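Local coordinates for protein conk-C1 (Conus cocceus, PDB 6YHT) that probably blocks potassium channels, as a Kunitz-type cone snail toxin acting through a molecular lid mechanism, at residues R21-S26 and Q30-T35. Residues are numbered along the deposited sequence; the frame is centred on the assembly and turned at random.
Sequences RIYYNS and QCLRFT
Arg21 and Phe34 form a hydrogen-bonded pair in the twisted antiparallel hairpin of this Kunitz (BPTI-type) fold. Arg21 N donates to Phe34 O at 2.9 Å and 170°, while Phe34 N returns a bond to Arg21 O. Phe34 holds CG between its backbone N and carbonyl carbon (chi1 80°), which lays the ring across the neighbouring strand, CE1 3.4 Å from Arg21 CB. The guanidinium leads away, to Glu19 and Asn45. Ile22, on the face that packs on helix 49-56, sets CG2 3.7 Å from Cys31 CB. Tyr23 pairs with Leu32 through two reciprocal backbone bonds, and its side chain shares a face with Leu32 and Phe34: Tyr23 CE1 lies 3.8 Å from Leu32 CB. The Tyr23 and Phe34 ring planes stand at 88° in an oblique pair, and Tyr23 CB packs on Phe34 CD1 at 3.7 Å. On the helix side, Tyr24 presents its ring edge to Cys31, CD1 4.1 Å from Cys31 SG, whose disulfide to Cys52 ties the hairpin to the helix. Asn25 N bonds Gln30 O, whereas the return bond, Gln30 N to Asn25 O, is weak. The Asn25 amide serves two partners: OD1 accepts from Arg28 N, and ND2 donates to Tyr23 OH at 3.0 Å.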
ATOM      1  N   ARG A  21       6.528   0.770  -3.218  1.00 64.76           N
ATOM      2  CA  ARG A  21       5.388  -0.102  -2.966  1.00 58.90           C
ATOM      3  C   ARG A  21       4.128   0.540  -3.541  1.00 57.95           C
ATOM      4  O   ARG A  21       4.138   1.693  -3.976  1.00 57.67           O
ATOM      5  CB  ARG A  21       5.223  -0.370  -1.470  1.00 57.54           C
ATOM      6  CG  ARG A  21       6.340  -1.204  -0.843  1.00 63.50           C
ATOM      7  CD  ARG A  21       6.357  -2.630  -1.382  1.00 64.44           C
ATOM      8  NE  ARG A  21       7.436  -3.413  -0.782  1.00 65.62           N
ATOM      9  CZ  ARG A  21       7.305  -4.174   0.300  1.00 63.34           C
ATOM     10  NH1 ARG A  21       6.133  -4.276   0.917  1.00 64.39           N
ATOM     11  NH2 ARG A  21       8.346  -4.843   0.767  1.00 66.04           N
ATOM     12  N   ILE A  22       3.029  -0.218  -3.539  1.00 57.01           N
ATOM     13  CA  ILE A  22       1.727   0.241  -4.018  1.00 54.42           C
ATOM     14  C   ILE A  22       0.728   0.141  -2.873  1.00 55.03           C
ATOM     15  O   ILE A  22       0.704  -0.863  -2.154  1.00 54.32           O
ATOM     16  CB  ILE A  22       1.231  -0.602  -5.217  1.00 54.52           C
ATOM     17  CG1 ILE A  22       2.300  -0.688  -6.304  1.00 60.61           C
ATOM     18  CG2 ILE A  22      -0.076  -0.054  -5.801  1.00 51.74           C
ATOM     19  CD1 ILE A  22       2.703   0.638  -6.879  1.00 58.01           C
ATOM     20  N   TYR A  23      -0.118   1.165  -2.731  1.00 47.71           N
ATOM     21  CA  TYR A  23      -1.226   1.159  -1.785  1.00 51.10           C
ATOM     22  C   TYR A  23      -2.500   1.552  -2.505  1.00 52.61           C
ATOM     23  O   TYR A  23      -2.471   2.237  -3.535  1.00 52.79           O
ATOM     24  CB  TYR A  23      -1.001   2.116  -0.602  1.00 49.34           C
ATOM     25  CG  TYR A  23      -1.310   3.572  -0.897  1.00 51.44           C
ATOM     26  CD1 TYR A  23      -0.454   4.329  -1.680  1.00 48.19           C
ATOM     27  CD2 TYR A  23      -2.445   4.198  -0.374  1.00 51.71           C
ATOM     28  CE1 TYR A  23      -0.712   5.675  -1.957  1.00 48.17           C
ATOM     29  CE2 TYR A  23      -2.715   5.560  -0.644  1.00 49.57           C
ATOM     30  CZ  TYR A  23      -1.837   6.280  -1.436  1.00 48.96           C
ATOM     31  OH  TYR A  23      -2.078   7.617  -1.729  1.00 50.00           O
ATOM     32  N   TYR A  24      -3.628   1.107  -1.945  1.00 51.38           N
ATOM     33  CA  TYR A  24      -4.952   1.486  -2.432  1.00 52.01           C
ATOM     34  C   TYR A  24      -5.377   2.769  -1.733  1.00 55.53           C
ATOM     35  O   TYR A  24      -5.610   2.776  -0.517  1.00 51.20           O
ATOM     36  CB  TYR A  24      -5.986   0.387  -2.189  1.00 49.49           C
ATOM     37  CG  TYR A  24      -7.379   0.786  -2.650  1.00 52.94           C
ATOM     38  CD1 TYR A  24      -7.666   0.939  -4.004  1.00 54.80           C
ATOM     39  CD2 TYR A  24      -8.390   1.020  -1.739  1.00 55.19           C
ATOM     40  CE1 TYR A  24      -8.930   1.308  -4.431  1.00 60.51           C
ATOM     41  CE2 TYR A  24      -9.666   1.389  -2.158  1.00 56.63           C
ATOM     42  CZ  TYR A  24      -9.924   1.533  -3.502  1.00 59.05           C
ATOM     43  OH  TYR A  24     -11.179   1.909  -3.916  1.00 62.05           O
ATOM     44  N   ASN A  25      -5.473   3.850  -2.493  1.00 53.69           N
ATOM     45  CA  ASN A  25      -6.037   5.109  -2.003  1.00 53.91           C
ATOM     46  C   ASN A  25      -7.554   5.013  -2.093  1.00 55.03           C
ATOM     47  O   ASN A  25      -8.132   5.145  -3.173  1.00 54.59           O
ATOM     48  CB  ASN A  25      -5.495   6.276  -2.817  1.00 46.90           C
ATOM     49  CG  ASN A  25      -5.929   7.626  -2.283  1.00 54.17           C
ATOM     50  OD1 ASN A  25      -7.110   7.877  -2.097  1.00 51.99           O
ATOM     51  ND2 ASN A  25      -4.963   8.506  -2.037  1.00 52.37           N
ATOM     52  N   SER A  26      -8.208   4.786  -0.957  1.00 52.26           N
ATOM     53  CA  SER A  26      -9.656   4.602  -0.956  1.00 58.12           C
ATOM     54  C   SER A  26     -10.423   5.881  -1.255  1.00 56.42           C
ATOM     55  O   SER A  26     -11.565   5.798  -1.714  1.00 57.28           O
ATOM     56  CB  SER A  26     -10.112   4.034   0.384  1.00 55.30           C
ATOM     57  OG  SER A  26      -9.657   4.849   1.445  1.00 60.95           O
ATOM     58  N   GLN A  30      -7.870   4.527  -6.480  1.00 61.51           N
ATOM     59  CA  GLN A  30      -6.782   4.092  -7.339  1.00 60.52           C
ATOM     60  C   GLN A  30      -5.616   3.561  -6.523  1.00 64.99           C
ATOM     61  O   GLN A  30      -5.378   3.967  -5.382  1.00 56.23           O
ATOM     62  CB  GLN A  30      -6.315   5.210  -8.297  1.00 63.40           C
ATOM     63  CG  GLN A  30      -5.982   6.545  -7.691  1.00 73.95           C
ATOM     64  CD  GLN A  30      -6.169   7.681  -8.698  1.00 69.86           C
ATOM     65  OE1 GLN A  30      -6.838   7.509  -9.713  1.00 80.87           O
ATOM     66  NE2 GLN A  30      -5.581   8.836  -8.421  1.00 68.36           N
ATOM     67  N   CYS A  31      -4.880   2.645  -7.137  1.00 56.75           N
ATOM     68  CA  CYS A  31      -3.682   2.089  -6.535  1.00 55.86           C
ATOM     69  C   CYS A  31      -2.511   2.988  -6.897  1.00 59.13           C
ATOM     70  O   CYS A  31      -2.263   3.239  -8.074  1.00 57.57           O
ATOM     71  CB  CYS A  31      -3.461   0.657  -7.020  1.00 60.32           C
ATOM     72  SG  CYS A  31      -4.655  -0.502  -6.362  1.00 60.39           S
ATOM     73  N   LEU A  32      -1.805   3.501  -5.895  1.00 56.38           N
ATOM     74  CA  LEU A  32      -0.774   4.482  -6.167  1.00 55.83           C
ATOM     75  C   LEU A  32       0.528   4.078  -5.501  1.00 54.17           C
ATOM     76  O   LEU A  32       0.575   3.234  -4.598  1.00 56.78           O
ATOM     77  CB  LEU A  32      -1.183   5.891  -5.722  1.00 54.00           C
ATOM     78  CG  LEU A  32      -2.452   6.478  -6.352  1.00 56.32           C
ATOM     79  CD1 LEU A  32      -2.899   7.721  -5.603  1.00 52.46           C
ATOM     80  CD2 LEU A  32      -2.276   6.796  -7.843  1.00 58.36           C
ATOM     81  N   ARG A  33       1.589   4.694  -5.991  1.00 53.62           N
ATOM     82  CA  ARG A  33       2.922   4.458  -5.470  1.00 56.55           C
ATOM     83  C   ARG A  33       3.103   5.138  -4.117  1.00 54.04           C
ATOM     84  O   ARG A  33       2.621   6.254  -3.893  1.00 53.26           O
ATOM     85  CB  ARG A  33       3.943   4.993  -6.476  1.00 56.00           C
ATOM     86  CG  ARG A  33       5.322   5.230  -5.916  1.00 64.00           C
ATOM     87  CD  ARG A  33       6.237   5.813  -6.970  1.00 63.61           C
ATOM     88  NE  ARG A  33       7.596   5.962  -6.477  1.00 71.59           N
ATOM     89  CZ  ARG A  33       8.612   6.379  -7.220  1.00 73.62           C
ATOM     90  NH1 ARG A  33       8.418   6.679  -8.499  1.00 69.50           N
ATOM     91  NH2 ARG A  33       9.819   6.489  -6.680  1.00 67.70           N
ATOM     92  N   PHE A  34       3.808   4.467  -3.210  1.00 51.26           N
ATOM     93  CA  PHE A  34       4.290   5.115  -2.000  1.00 53.68           C
ATOM     94  C   PHE A  34       5.638   4.509  -1.650  1.00 64.47           C
ATOM     95  O   PHE A  34       6.049   3.489  -2.211  1.00 58.79           O
ATOM     96  CB  PHE A  34       3.292   5.007  -0.847  1.00 52.87           C
ATOM     97  CG  PHE A  34       3.310   3.682  -0.124  1.00 54.25           C
ATOM     98  CD1 PHE A  34       2.710   2.559  -0.680  1.00 53.81           C
ATOM     99  CD2 PHE A  34       3.881   3.572   1.136  1.00 52.10           C
ATOM    100  CE1 PHE A  34       2.696   1.346   0.007  1.00 51.45           C
ATOM    101  CE2 PHE A  34       3.887   2.367   1.822  1.00 51.62           C
ATOM    102  CZ  PHE A  34       3.282   1.256   1.261  1.00 55.96           C
ATOM    103  N   THR A  35       6.348   5.168  -0.741  1.00 58.43           N
ATOM    104  CA  THR A  35       7.671   4.724  -0.339  1.00 58.97           C
ATOM    105  C   THR A  35       7.583   4.038   1.012  1.00 59.56           C
ATOM    106  O   THR A  35       6.999   4.584   1.952  1.00 57.00           O
ATOM    107  CB  THR A  35       8.649   5.891  -0.272  1.00 56.21           C
ATOM    108  OG1 THR A  35       8.836   6.433  -1.584  1.00 59.00           O
ATOM    109  CG2 THR A  35       9.984   5.428   0.252  1.00 62.80           C
TER